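Local coordinates for SusD homolog (Bacteroides thetaiotaomicron VPI-5482, PDB 3IHV), which probably binds glycans at the cell surface as an outer-membrane lipoprotein of the SusD family, helping to pass them to a partner transporter for uptake, at residues 12-17 / 96-101; 110-115 / 184-189; 278-283 / 369-374; 287-292 / 330-335. All blocks are in the same frame, centred on the assembly; numbering follows the deposited sequence.

Interaction 1: 12-17 / 96-101; sequences NYMNNA and ERISNK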
loop_
_atom_site.group_PDB
_atom_site.type_symbol
_atom_site.label_atom_id
_atom_site.label_comp_id
_atom_site.label_asym_id
_atom_site.label_seq_id
_atom_site.Cartn_x
_atom_site.Cartn_y
_atom_site.Cartn_z
ATOM N N ASN A 12 -10.148 -33.220 10.838
ATOM C CA ASN A 12 -9.768 -34.247 9.863
ATOM C C ASN A 12 -8.735 -33.769 8.835
ATOM O O ASN A 12 -8.436 -34.506 7.907
ATOM C CB ASN A 12 -11.011 -34.749 9.092
ATOM C CG ASN A 12 -12.049 -35.432 9.985
ATOM O OD1 ASN A 12 -13.141 -35.776 9.519
ATOM N ND2 ASN A 12 -11.723 -35.634 11.261
ATOM N N TYR A 13 -8.174 -32.564 8.993
ATOM C CA TYR A 13 -7.263 -32.017 8.008
ATOM C C TYR A 13 -5.961 -31.578 8.721
ATOM O O TYR A 13 -5.803 -31.762 9.941
ATOM C CB TYR A 13 -7.960 -30.865 7.241
ATOM C CG TYR A 13 -7.364 -30.612 5.857
ATOM C CD1 TYR A 13 -7.440 -31.590 4.868
ATOM C CD2 TYR A 13 -6.716 -29.408 5.545
ATOM C CE1 TYR A 13 -6.885 -31.384 3.601
ATOM C CE2 TYR A 13 -6.167 -29.181 4.286
ATOM C CZ TYR A 13 -6.254 -30.179 3.314
ATOM O OH TYR A 13 -5.712 -30.000 2.056
HETATM N N MSE A 14 -5.014 -31.072 7.942
HETATM C CA MSE A 14 -3.721 -30.597 8.451
HETATM C C MSE A 14 -2.921 -31.709 9.127
HETATM O O MSE A 14 -2.262 -31.500 10.142
HETATM C CB MSE A 14 -3.907 -29.392 9.370
HETATM C CG MSE A 14 -4.593 -28.208 8.648
HETATM SE SE MSE A 14 -4.693 -26.559 9.671
HETATM C CE MSE A 14 -2.811 -26.689 10.155
ATOM N N ASN A 15 -2.978 -32.891 8.532
ATOM C CA ASN A 15 -2.271 -34.063 9.054
ATOM C C ASN A 15 -0.793 -34.116 8.687
ATOM O O ASN A 15 -0.055 -34.997 9.175
ATOM C CB ASN A 15 -2.979 -35.340 8.608
ATOM C CG ASN A 15 -4.293 -35.543 9.323
ATOM O OD1 ASN A 15 -4.394 -35.320 10.538
ATOM N ND2 ASN A 15 -5.317 -35.962 8.575
ATOM N N ASN A 16 -0.373 -33.217 7.803
ATOM C CA ASN A 16 1.022 -33.090 7.425
ATOM C C ASN A 16 1.258 -31.664 6.946
ATOM O O ASN A 16 0.322 -30.873 6.878
ATOM C CB ASN A 16 1.408 -34.137 6.387
ATOM C CG ASN A 16 0.503 -34.112 5.171
ATOM O OD1 ASN A 16 0.154 -33.063 4.677
ATOM N ND2 ASN A 16 0.115 -35.287 4.702
ATOM N N ALA A 17 2.504 -31.332 6.630
ATOM C CA ALA A 17 2.826 -29.966 6.214
ATOM C C ALA A 17 2.142 -29.573 4.908
ATOM O O ALA A 17 1.772 -28.410 4.719
ATOM C CB ALA A 17 4.317 -29.780 6.121
ATOM N N GLU A 96 -4.207 -22.109 15.855
ATOM C CA GLU A 96 -4.823 -23.018 16.826
ATOM C C GLU A 96 -4.702 -24.460 16.373
ATOM O O GLU A 96 -4.346 -25.325 17.145
ATOM C CB GLU A 96 -6.310 -22.652 16.999
ATOM C CG GLU A 96 -6.502 -21.336 17.736
ATOM C CD GLU A 96 -7.880 -20.725 17.548
ATOM O OE1 GLU A 96 -8.807 -21.429 17.119
ATOM O OE2 GLU A 96 -8.012 -19.499 17.767
ATOM N N ARG A 97 -5.026 -24.711 15.110
ATOM C CA ARG A 97 -5.017 -26.043 14.576
ATOM C C ARG A 97 -3.623 -26.645 14.424
ATOM O O ARG A 97 -3.406 -27.800 14.817
ATOM C CB ARG A 97 -5.749 -26.062 13.257
ATOM C CG ARG A 97 -7.264 -25.846 13.445
ATOM C CD ARG A 97 -7.902 -25.501 12.126
ATOM N NE ARG A 97 -7.899 -26.599 11.164
ATOM C CZ ARG A 97 -8.290 -26.496 9.886
ATOM N NH1 ARG A 97 -8.719 -25.339 9.397
ATOM N NH2 ARG A 97 -8.249 -27.561 9.085
ATOM N N ILE A 98 -2.684 -25.882 13.879
ATOM C CA ILE A 98 -1.341 -26.429 13.715
ATOM C C ILE A 98 -0.702 -26.684 15.092
ATOM O O ILE A 98 0.063 -27.627 15.240
ATOM C CB ILE A 98 -0.456 -25.570 12.768
ATOM C CG1 ILE A 98 0.623 -26.472 12.124
ATOM C CG2 ILE A 98 0.078 -24.312 13.490
ATOM C CD1 ILE A 98 1.344 -25.827 10.923
ATOM N N SER A 99 -1.057 -25.921 16.116
ATOM C CA SER A 99 -0.484 -26.153 17.451
ATOM C C SER A 99 -0.804 -27.572 17.915
ATOM O O SER A 99 0.012 -28.216 18.569
ATOM C CB SER A 99 -0.977 -25.119 18.485
ATOM O OG SER A 99 -2.323 -25.372 18.865
ATOM N N ASN A 100 -1.979 -28.068 17.553
ATOM C CA ASN A 100 -2.408 -29.406 17.914
ATOM C C ASN A 100 -1.942 -30.532 16.995
ATOM O O ASN A 100 -2.058 -31.681 17.366
ATOM C CB ASN A 100 -3.943 -29.442 17.975
ATOM C CG ASN A 100 -4.485 -28.624 19.130
ATOM O OD1 ASN A 100 -3.820 -28.486 20.160
ATOM N ND2 ASN A 100 -5.676 -28.057 18.956
ATOM N N LYS A 101 -1.404 -30.193 15.825
ATOM C CA LYS A 101 -0.985 -31.180 14.833
ATOM C C LYS A 101 0.522 -31.333 14.668
ATOM O O LYS A 101 0.993 -32.419 14.308
ATOM C CB LYS A 101 -1.584 -30.810 13.471
ATOM C CG LYS A 101 -3.112 -30.833 13.415
ATOM C CD LYS A 101 -3.705 -32.243 13.444
ATOM C CE LYS A 101 -5.223 -32.185 13.195
ATOM N NZ LYS A 101 -5.862 -33.526 12.983
HETATM O O HOH W 1 -6.850 -29.367 12.094
#
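Met14, a selenomethionine in the loop between helices 7-11 and 17-29, lays its side chain across the last turns of helix 75-101, in the helical, probably TPR-related region of this SusD-family protein. Its CB is directed at the helix, 4.4 Å from Lys101 CG. One bond out, CG meets the guanidinium of Arg97. The selenium then rides over one face of that flat group, displaced toward its rim, with SE 3.5 Å from Arg97 NE. A bend at the last torsion (chi3 48°) turns the methyl off the guanidinium and onto the hydrocarbon of the next residue, CE lying 3.7 Å from Ile98 CB. The guanidinium is held by more than this face: Tyr13 CB and a water sit at its edge, while NH1 forms salt bridges with Asp93 and Glu2. Lys101 runs past the loop, its chain bent at chi2, with CG 3.4 Å from Met14 O. Its ammonium is gripped mainly by the carbonyl of Lys11; a bond from Lys101 NZ to Asn15 OD1 is weak and, with two conformers modelled, doubtful. The water at the guanidinium edge accepts from Arg97 NE at 3.1 Å and donates weakly to Tyr13 O.

Interaction 2: 110-115 / 184-189; sequences KKLATL and QYRESN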
loop_
_atom_site.group_PDB
_atom_site.type_symbol
_atom_site.label_atom_id
_atom_site.label_comp_id
_atom_site.label_asym_id
_atom_site.label_seq_id
_atom_site.Cartn_x
_atom_site.Cartn_y
_atom_site.Cartn_z
ATOM N N LYS A 110 7.821 -30.639 10.606
ATOM C CA LYS A 110 7.822 -29.732 11.774
ATOM C C LYS A 110 8.529 -28.435 11.428
ATOM O O LYS A 110 8.099 -27.355 11.835
ATOM C CB LYS A 110 8.524 -30.352 13.000
ATOM C CG LYS A 110 7.839 -31.535 13.597
ATOM C CD LYS A 110 8.721 -32.010 14.780
ATOM C CE LYS A 110 8.342 -33.312 15.347
ATOM N NZ LYS A 110 6.998 -33.330 15.879
ATOM N N LYS A 111 9.619 -28.535 10.656
ATOM C CA LYS A 111 10.372 -27.356 10.261
ATOM C C LYS A 111 9.505 -26.453 9.391
ATOM O O LYS A 111 9.370 -25.239 9.635
ATOM C CB LYS A 111 11.639 -27.769 9.535
ATOM C CG LYS A 111 12.460 -26.627 8.995
ATOM C CD LYS A 111 12.862 -25.612 10.089
ATOM C CE LYS A 111 13.739 -24.567 9.501
ATOM N NZ LYS A 111 14.023 -23.458 10.436
ATOM N N LEU A 112 8.884 -27.056 8.386
ATOM C CA LEU A 112 7.967 -26.312 7.516
ATOM C C LEU A 112 6.843 -25.689 8.350
ATOM O O LEU A 112 6.493 -24.520 8.148
ATOM C CB LEU A 112 7.416 -27.225 6.418
ATOM C CG LEU A 112 8.413 -27.592 5.290
ATOM C CD1 LEU A 112 7.794 -28.757 4.479
ATOM C CD2 LEU A 112 8.744 -26.403 4.394
ATOM N N ALA A 113 6.294 -26.459 9.300
ATOM C CA ALA A 113 5.226 -25.971 10.162
ATOM C C ALA A 113 5.636 -24.712 10.911
ATOM O O ALA A 113 4.833 -23.798 10.999
ATOM C CB ALA A 113 4.736 -27.048 11.133
ATOM N N THR A 114 6.883 -24.626 11.390
ATOM C CA THR A 114 7.310 -23.407 12.072
ATOM C C THR A 114 7.345 -22.222 11.100
ATOM O O THR A 114 6.967 -21.107 11.447
ATOM C CB THR A 114 8.664 -23.554 12.817
ATOM O OG1 THR A 114 9.743 -23.789 11.893
ATOM C CG2 THR A 114 8.574 -24.683 13.852
ATOM N N LEU A 115 7.792 -22.473 9.880
ATOM C CA LEU A 115 7.770 -21.415 8.870
ATOM C C LEU A 115 6.329 -20.961 8.613
ATOM O O LEU A 115 6.047 -19.764 8.548
ATOM C CB LEU A 115 8.431 -21.879 7.569
ATOM C CG LEU A 115 9.878 -22.332 7.627
ATOM C CD1 LEU A 115 10.463 -22.418 6.193
ATOM C CD2 LEU A 115 10.714 -21.403 8.511
ATOM N N GLN A 184 15.961 -22.967 1.696
ATOM C CA GLN A 184 15.994 -24.270 1.064
ATOM C C GLN A 184 15.005 -25.227 1.747
ATOM O O GLN A 184 15.142 -26.432 1.622
ATOM C CB GLN A 184 17.431 -24.814 0.959
ATOM C CG GLN A 184 18.287 -23.932 -0.031
ATOM C CD GLN A 184 19.637 -24.550 -0.415
ATOM O OE1 GLN A 184 19.859 -25.751 -0.265
ATOM N NE2 GLN A 184 20.542 -23.711 -0.927
ATOM N N TYR A 185 14.000 -24.680 2.448
ATOM C CA TYR A 185 12.930 -25.494 3.079
ATOM C C TYR A 185 11.638 -25.521 2.244
ATOM O O TYR A 185 11.071 -26.587 1.966
ATOM C CB TYR A 185 12.605 -24.959 4.464
ATOM C CG TYR A 185 13.816 -24.896 5.353
ATOM C CD1 TYR A 185 14.403 -26.044 5.836
ATOM C CD2 TYR A 185 14.360 -23.672 5.717
ATOM C CE1 TYR A 185 15.535 -25.982 6.652
ATOM C CE2 TYR A 185 15.476 -23.600 6.525
ATOM C CZ TYR A 185 16.051 -24.734 6.983
ATOM O OH TYR A 185 17.158 -24.616 7.796
ATOM N N ARG A 186 11.179 -24.355 1.843
ATOM C CA ARG A 186 9.963 -24.221 1.046
ATOM C C ARG A 186 10.249 -24.405 -0.465
ATOM O O ARG A 186 11.228 -23.906 -0.972
ATOM C CB ARG A 186 9.307 -22.880 1.325
ATOM C CG ARG A 186 8.770 -22.759 2.785
ATOM C CD ARG A 186 8.199 -21.396 3.055
ATOM N NE ARG A 186 9.247 -20.384 2.987
ATOM C CZ ARG A 186 9.068 -19.102 3.263
ATOM N NH1 ARG A 186 7.891 -18.666 3.622
ATOM N NH2 ARG A 186 10.073 -18.243 3.156
ATOM N N GLU A 187 9.409 -25.123 -1.188
ATOM C CA GLU A 187 9.707 -25.291 -2.621
ATOM C C GLU A 187 9.650 -23.957 -3.357
ATOM O O GLU A 187 10.395 -23.744 -4.296
ATOM C CB GLU A 187 8.817 -26.327 -3.294
ATOM C CG GLU A 187 7.344 -26.086 -3.201
ATOM C CD GLU A 187 6.534 -27.023 -4.122
ATOM O OE1 GLU A 187 7.164 -27.760 -4.935
ATOM O OE2 GLU A 187 5.276 -26.997 -4.025
ATOM N N SER A 188 8.782 -23.065 -2.900
ATOM C CA SER A 188 8.632 -21.744 -3.480
ATOM C C SER A 188 8.189 -20.783 -2.399
ATOM O O SER A 188 7.318 -21.125 -1.599
ATOM C CB SER A 188 7.532 -21.812 -4.544
ATOM O OG SER A 188 7.081 -20.540 -4.930
ATOM N N ASN A 189 8.767 -19.593 -2.354
ATOM C CA ASN A 189 8.280 -18.592 -1.423
ATOM C C ASN A 189 7.799 -17.324 -2.148
ATOM O O ASN A 189 7.598 -16.300 -1.509
ATOM C CB ASN A 189 9.304 -18.291 -0.299
ATOM C CG ASN A 189 10.609 -17.782 -0.827
ATOM O OD1 ASN A 189 10.629 -16.861 -1.630
ATOM N ND2 ASN A 189 11.714 -18.355 -0.353
#
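Leu112 and Tyr185 mark the closest backbone approach, their CA atoms 6.7 Å apart, where an irregular loop passes one side of a helix and side chains fill the interval. Lys111 covers one face of the Tyr185 ring. With CG anti to the backbone N (chi1 176°) and a bend at chi2, the aliphatic chain is laid over the ring; Lys111 CG stands above the CD1-CE1 side and CE reaches across to lie 3.4 Å from Tyr185 CZ. This is a CH-pi contact, in which Lys111 CE is 3.5 Å from the centroid of the Tyr185 ring. The ammonium goes beyond the centre, so the cation-pi component is off-centre, with Lys111 NZ 4.6 Å from the centroid of the Tyr185 ring. Helix 107-135 thus receives the segment joining helices 159-176 and 195-210, a helix-to-loop contact in the mainly alpha-helical framework of a SusD-family protein. Two leucines one turn apart complete it. Leu112 CD2 presses on the loop backbone, 3.4 Å from Tyr185 O, and Leu115 CD1 sits 3.7 Å from Tyr185 CB and also touches Arg186 CG. Arg186 offers these leucines its aliphatic part, while its charged end is occupied by salt bridges to Asp183 and Glu119. On the helix, Lys111 O accepts from both the backbone N of Leu115 and the hydroxyl of Thr114, whose OG1 is 2.7 Å away.

Interaction 3: 278-283 / 369-374; sequences GRIGKW and AKWDIQ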
loop_
_atom_site.group_PDB
_atom_site.type_symbol
_atom_site.label_atom_id
_atom_site.label_comp_id
_atom_site.label_asym_id
_atom_site.label_seq_id
_atom_site.Cartn_x
_atom_site.Cartn_y
_atom_site.Cartn_z
ATOM N N GLY A 278 -7.727 -8.418 -9.439
ATOM C CA GLY A 278 -7.928 -7.157 -8.792
ATOM C C GLY A 278 -8.185 -6.049 -9.784
ATOM O O GLY A 278 -8.354 -6.272 -10.982
ATOM N N ARG A 279 -8.194 -4.834 -9.266
ATOM C CA ARG A 279 -8.453 -3.647 -10.074
ATOM C C ARG A 279 -7.195 -2.837 -10.379
ATOM O O ARG A 279 -7.277 -1.707 -10.845
ATOM C CB ARG A 279 -9.474 -2.778 -9.349
ATOM C CG ARG A 279 -10.811 -3.486 -9.099
ATOM C CD ARG A 279 -11.801 -2.517 -8.567
ATOM N NE ARG A 279 -12.994 -3.150 -8.005
ATOM C CZ ARG A 279 -14.187 -3.195 -8.583
ATOM N NH1 ARG A 279 -14.395 -2.646 -9.769
ATOM N NH2 ARG A 279 -15.202 -3.793 -7.957
ATOM N N ILE A 280 -6.026 -3.420 -10.134
ATOM C CA ILE A 280 -4.757 -2.698 -10.292
ATOM C C ILE A 280 -4.487 -2.526 -11.785
ATOM O O ILE A 280 -4.670 -3.466 -12.585
ATOM C CB ILE A 280 -3.578 -3.397 -9.588
ATOM C CG1 ILE A 280 -3.922 -3.897 -8.154
ATOM C CG2 ILE A 280 -2.350 -2.485 -9.616
ATOM C CD1 ILE A 280 -4.522 -2.872 -7.170
ATOM N N GLY A 281 -4.122 -1.318 -12.192
ATOM C CA GLY A 281 -3.994 -0.989 -13.616
ATOM C C GLY A 281 -5.345 -0.725 -14.299
ATOM O O GLY A 281 -5.398 -0.394 -15.483
ATOM N N LYS A 282 -6.447 -0.860 -13.553
ATOM C CA LYS A 282 -7.773 -0.619 -14.094
ATOM C C LYS A 282 -8.301 0.667 -13.486
ATOM O O LYS A 282 -8.273 1.714 -14.125
ATOM C CB LYS A 282 -8.695 -1.829 -13.812
ATOM C CG LYS A 282 -8.093 -3.181 -14.291
ATOM C CD LYS A 282 -7.744 -3.199 -15.757
ATOM C CE LYS A 282 -8.955 -3.288 -16.649
ATOM N NZ LYS A 282 -8.795 -3.533 -18.174
ATOM N N TRP A 283 -8.699 0.616 -12.218
ATOM C CA TRP A 283 -9.233 1.780 -11.551
ATOM C C TRP A 283 -8.145 2.847 -11.337
ATOM O O TRP A 283 -8.417 4.054 -11.342
ATOM C CB TRP A 283 -9.823 1.355 -10.205
ATOM C CG TRP A 283 -11.001 2.157 -9.756
ATOM C CD1 TRP A 283 -12.307 1.858 -9.988
ATOM C CD2 TRP A 283 -11.001 3.352 -8.951
ATOM N NE1 TRP A 283 -13.122 2.785 -9.392
ATOM C CE2 TRP A 283 -12.346 3.706 -8.735
ATOM C CE3 TRP A 283 -10.003 4.145 -8.396
ATOM C CZ2 TRP A 283 -12.711 4.838 -8.006
ATOM C CZ3 TRP A 283 -10.370 5.246 -7.670
ATOM C CH2 TRP A 283 -11.717 5.574 -7.470
ATOM N N ALA A 369 1.278 6.088 -13.969
ATOM C CA ALA A 369 1.736 5.319 -15.128
ATOM C C ALA A 369 2.370 3.997 -14.700
ATOM O O ALA A 369 2.757 3.192 -15.531
ATOM C CB ALA A 369 2.734 6.119 -15.944
ATOM N N LYS A 370 2.475 3.762 -13.392
ATOM C CA LYS A 370 3.101 2.543 -12.863
ATOM C C LYS A 370 2.395 1.263 -13.295
ATOM O O LYS A 370 3.031 0.219 -13.413
ATOM C CB LYS A 370 3.141 2.609 -11.350
ATOM C CG LYS A 370 4.096 3.674 -10.866
ATOM C CD LYS A 370 4.167 3.786 -9.355
ATOM C CE LYS A 370 5.368 4.653 -8.943
ATOM N NZ LYS A 370 5.571 4.899 -7.458
ATOM N N TRP A 371 1.079 1.351 -13.465
ATOM C CA TRP A 371 0.266 0.192 -13.834
ATOM C C TRP A 371 -0.370 0.351 -15.223
ATOM O O TRP A 371 -1.515 -0.028 -15.455
ATOM C CB TRP A 371 -0.726 -0.179 -12.707
ATOM C CG TRP A 371 0.006 -0.295 -11.399
ATOM C CD1 TRP A 371 0.730 -1.370 -10.963
ATOM C CD2 TRP A 371 0.195 0.743 -10.412
ATOM N NE1 TRP A 371 1.354 -1.070 -9.765
ATOM C CE2 TRP A 371 1.005 0.197 -9.387
ATOM C CE3 TRP A 371 -0.321 2.034 -10.247
ATOM C CZ2 TRP A 371 1.380 0.925 -8.253
ATOM C CZ3 TRP A 371 0.053 2.771 -9.117
ATOM C CH2 TRP A 371 0.881 2.194 -8.122
ATOM N N ASP A 372 0.438 0.871 -16.153
ATOM C CA ASP A 372 0.062 0.991 -17.536
ATOM C C ASP A 372 0.073 -0.399 -18.227
ATOM O O ASP A 372 1.119 -0.909 -18.680
ATOM C CB ASP A 372 1.005 1.953 -18.226
ATOM C CG ASP A 372 0.630 2.195 -19.655
ATOM O OD1 ASP A 372 -0.076 1.330 -20.259
ATOM O OD2 ASP A 372 1.087 3.212 -20.178
ATOM N N ILE A 373 -1.103 -1.009 -18.272
ATOM C CA ILE A 373 -1.262 -2.339 -18.860
ATOM C C ILE A 373 -0.829 -2.385 -20.356
ATOM O O ILE A 373 -0.129 -3.305 -20.758
ATOM C CB ILE A 373 -2.708 -2.863 -18.658
ATOM C CG1 ILE A 373 -2.958 -3.141 -17.178
ATOM C CG2 ILE A 373 -2.955 -4.104 -19.501
ATOM C CD1 ILE A 373 -4.401 -3.566 -16.836
ATOM N N GLN A 374 -1.261 -1.405 -21.151
ATOM C CA GLN A 374 -0.933 -1.368 -22.561
ATOM C C GLN A 374 0.584 -1.330 -22.748
ATOM O O GLN A 374 1.120 -2.000 -23.611
ATOM C CB GLN A 374 -1.569 -0.146 -23.192
ATOM C CG GLN A 374 -1.217 0.106 -24.631
ATOM C CD GLN A 374 -1.819 -0.898 -25.595
ATOM O OE1 GLN A 374 -2.913 -1.458 -25.369
ATOM N NE2 GLN A 374 -1.149 -1.072 -26.710
HETATM O O HOH W 2 -3.475 0.706 -17.240
#
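Ile280 and Trp371 meet obliquely, the CG2 methyl of the isoleucine standing over one face of the indole at its five-membered ring. Ile280 CG2 is 3.5 Å from Trp371 CD1 and lies 21° off the normal through the centre of the five-membered ring, a CH-pi contact. Lys370 CB lies over the opposite face, so the indole is sandwiched between aliphatic groups. Beside it, the backbone of Gly281 comes up against the tryptophan stem, with Gly281 CA 3.5 Å from Trp371 CB; the absence of a side chain lets Gly281 CA come within 3.2 Å of Trp371 O. The second pair meets at about a right angle: Lys282, bent at chi2 and chi3, brings CD to 3.5 Å from Ile373 CD1, while its ammonium binds the carbonyls of Ser297 and Asn384. Cutting Trp371 back to an alanine is likely to leave the Ile280 methyl without its aromatic partner and open a gap between it and Lys370. In this SusD-family protein the loop between strands 259-263 and 302-304 here meets the type I turn Ala369-Asp372, which leads into helix 373-376. A water donates to Gly281 O and accepts from Ile373 N, at 2.8 and 3.1 Å, implying that one bound water supplies the hydrogen-bonded link between the two backbones.

Interaction 4: 287-292 / 330-335; sequences KTTAIA and YTDTKK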
loop_
_atom_site.group_PDB
_atom_site.type_symbol
_atom_site.label_atom_id
_atom_site.label_comp_id
_atom_site.label_asym_id
_atom_site.label_seq_id
_atom_site.Cartn_x
_atom_site.Cartn_y
_atom_site.Cartn_z
ATOM N N LYS A 287 -5.770 5.880 -18.488
ATOM C CA LYS A 287 -7.058 5.901 -19.176
ATOM C C LYS A 287 -6.908 5.226 -20.531
ATOM O O LYS A 287 -6.080 5.630 -21.336
ATOM C CB LYS A 287 -7.555 7.348 -19.299
ATOM C CG LYS A 287 -8.962 7.514 -19.809
ATOM C CD LYS A 287 -9.994 6.964 -18.856
ATOM C CE LYS A 287 -11.377 7.599 -19.000
ATOM N NZ LYS A 287 -12.292 7.110 -17.890
ATOM N N THR A 288 -7.742 4.210 -20.766
ATOM C CA THR A 288 -7.670 3.353 -21.968
ATOM C C THR A 288 -9.040 2.901 -22.431
ATOM O O THR A 288 -9.876 2.465 -21.618
ATOM C CB THR A 288 -6.857 2.071 -21.578
ATOM O OG1 THR A 288 -5.633 2.442 -20.940
ATOM C CG2 THR A 288 -6.606 1.103 -22.781
ATOM N N THR A 289 -9.308 3.012 -23.731
ATOM C CA THR A 289 -10.575 2.557 -24.263
ATOM C C THR A 289 -10.592 1.051 -24.503
ATOM O O THR A 289 -9.567 0.430 -24.743
ATOM C CB THR A 289 -10.850 3.163 -25.647
ATOM O OG1 THR A 289 -9.759 2.840 -26.516
ATOM C CG2 THR A 289 -11.018 4.677 -25.575
ATOM N N ALA A 290 -11.792 0.485 -24.428
ATOM C CA ALA A 290 -12.014 -0.903 -24.753
ATOM C C ALA A 290 -11.998 -0.957 -26.285
ATOM O O ALA A 290 -12.501 -0.015 -26.939
ATOM C CB ALA A 290 -13.392 -1.365 -24.192
ATOM N N ILE A 291 -11.382 -2.016 -26.818
ATOM C CA ILE A 291 -11.343 -2.354 -28.230
ATOM C C ILE A 291 -11.891 -3.786 -28.331
ATOM O O ILE A 291 -11.266 -4.718 -27.821
ATOM C CB ILE A 291 -9.926 -2.370 -28.788
ATOM C CG1 ILE A 291 -9.263 -0.992 -28.646
ATOM C CG2 ILE A 291 -9.978 -2.765 -30.274
ATOM C CD1 ILE A 291 -7.768 -1.033 -29.108
ATOM N N ALA A 292 -13.057 -3.936 -28.962
ATOM C CA ALA A 292 -13.745 -5.221 -29.042
ATOM C C ALA A 292 -12.820 -6.348 -29.524
ATOM O O ALA A 292 -12.165 -6.234 -30.559
ATOM C CB ALA A 292 -15.002 -5.091 -29.914
ATOM N N TYR A 330 -4.789 6.205 -23.802
ATOM C CA TYR A 330 -4.819 5.415 -25.008
ATOM C C TYR A 330 -6.241 5.487 -25.575
ATOM O O TYR A 330 -7.203 5.113 -24.885
ATOM C CB TYR A 330 -4.484 3.973 -24.699
ATOM C CG TYR A 330 -3.085 3.785 -24.209
ATOM C CD1 TYR A 330 -2.003 3.940 -25.066
ATOM C CD2 TYR A 330 -2.832 3.466 -22.889
ATOM C CE1 TYR A 330 -0.676 3.778 -24.595
ATOM C CE2 TYR A 330 -1.538 3.282 -22.431
ATOM C CZ TYR A 330 -0.462 3.452 -23.276
ATOM O OH TYR A 330 0.833 3.264 -22.795
ATOM N N THR A 331 -6.346 5.950 -26.814
ATOM C CA THR A 331 -7.602 6.020 -27.547
ATOM C C THR A 331 -7.668 4.718 -28.384
ATOM O O THR A 331 -6.761 3.878 -28.325
ATOM C CB THR A 331 -7.621 7.265 -28.497
ATOM O OG1 THR A 331 -6.716 7.052 -29.578
ATOM C CG2 THR A 331 -7.219 8.513 -27.743
ATOM N N ASP A 332 -8.722 4.534 -29.160
ATOM C CA ASP A 332 -8.794 3.332 -29.986
ATOM C C ASP A 332 -7.567 3.191 -30.920
ATOM O O ASP A 332 -7.134 2.088 -31.187
ATOM C CB ASP A 332 -10.071 3.299 -30.824
ATOM C CG ASP A 332 -11.327 3.063 -29.990
ATOM O OD1 ASP A 332 -11.249 3.048 -28.756
ATOM O OD2 ASP A 332 -12.409 2.887 -30.598
ATOM N N THR A 333 -6.998 4.302 -31.385
ATOM C CA THR A 333 -5.888 4.244 -32.333
ATOM C C THR A 333 -4.497 4.670 -31.849
ATOM O O THR A 333 -3.491 4.308 -32.488
ATOM C CB THR A 333 -6.201 5.119 -33.533
ATOM O OG1 THR A 333 -6.544 6.422 -33.069
ATOM C CG2 THR A 333 -7.366 4.554 -34.323
ATOM N N LYS A 334 -4.399 5.414 -30.749
ATOM C CA LYS A 334 -3.083 5.928 -30.346
ATOM C C LYS A 334 -2.955 6.351 -28.889
ATOM O O LYS A 334 -3.947 6.486 -28.171
ATOM C CB LYS A 334 -2.778 7.160 -31.210
ATOM C CG LYS A 334 -3.744 8.329 -30.975
ATOM C CD LYS A 334 -3.745 9.377 -32.103
ATOM C CE LYS A 334 -2.452 10.190 -32.224
ATOM N NZ LYS A 334 -2.258 11.208 -31.132
ATOM N N LYS A 335 -1.691 6.532 -28.486
ATOM C CA LYS A 335 -1.307 7.126 -27.215
ATOM C C LYS A 335 -1.402 8.599 -27.501
ATOM O O LYS A 335 -0.810 9.100 -28.470
ATOM C CB LYS A 335 0.130 6.757 -26.853
ATOM C CG LYS A 335 0.688 7.345 -25.567
ATOM C CD LYS A 335 2.029 6.660 -25.332
ATOM C CE LYS A 335 2.831 7.228 -24.194
ATOM N NZ LYS A 335 4.141 6.533 -24.042
#
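Backbone hydrogen bonds flank Tyr330 and tie it to both neighbours of Thr288. Tyr330 N donates to Lys287 O over 2.8 Å at a nearly straight 167°, and Thr289 N gives a longer bond of 3.2 Å to Tyr330 O. Together they form a single bridge of parallel pattern, tying the 287-292 loop to the last residue of strand 325-330, the middle strand of a small antiparallel sheet in this SusD-family protein. Among side-chain bonds, Thr289 OG1, turned toward Asp332 by a chi1 of 56°, donates to Asp332 OD1 at 2.7 Å; the carboxylate oxygen receives it on its anti lone pair. A valine at Thr289 would probably cost Asp332 this donor and let its carboxylate turn more freely. Van der Waals contact comes from Thr288, which runs alongside Tyr330: Thr288 OG1, hydrogen-bonded to Val286 O, sits at the ring's edge, 3.6 Å from Tyr330 CD2, and Ile291 CD1 reaches Asp332 O. Thr331 OG1 accepts from Lys334 N at 3.1 Å, an ST motif.

How the interactions relate
The four contacts form two pairs in separate parts of the molecule. Interactions 1 and 2, with centres 15 Å apart, join through the successive helices 75-101 and 107-135: Ile98 CD1 packs 3.6 Å from Ala113 CB, and Ala17 CB lies 4.0 Å from Leu112 CD1. Interactions 3 and 4 have centres 14 Å apart, and residues 287-292 and 330-335 both fall between the two segments of interaction 3. There Asp372 OD2, 2.6 Å from Tyr330 OH, probably makes a hydrogen bond. Between the pairs, the closest approach is about 18 Å between nearest atoms of interactions 2 and 3. The side chain of Ile280 lies about 9 Å from a bound sodium ion.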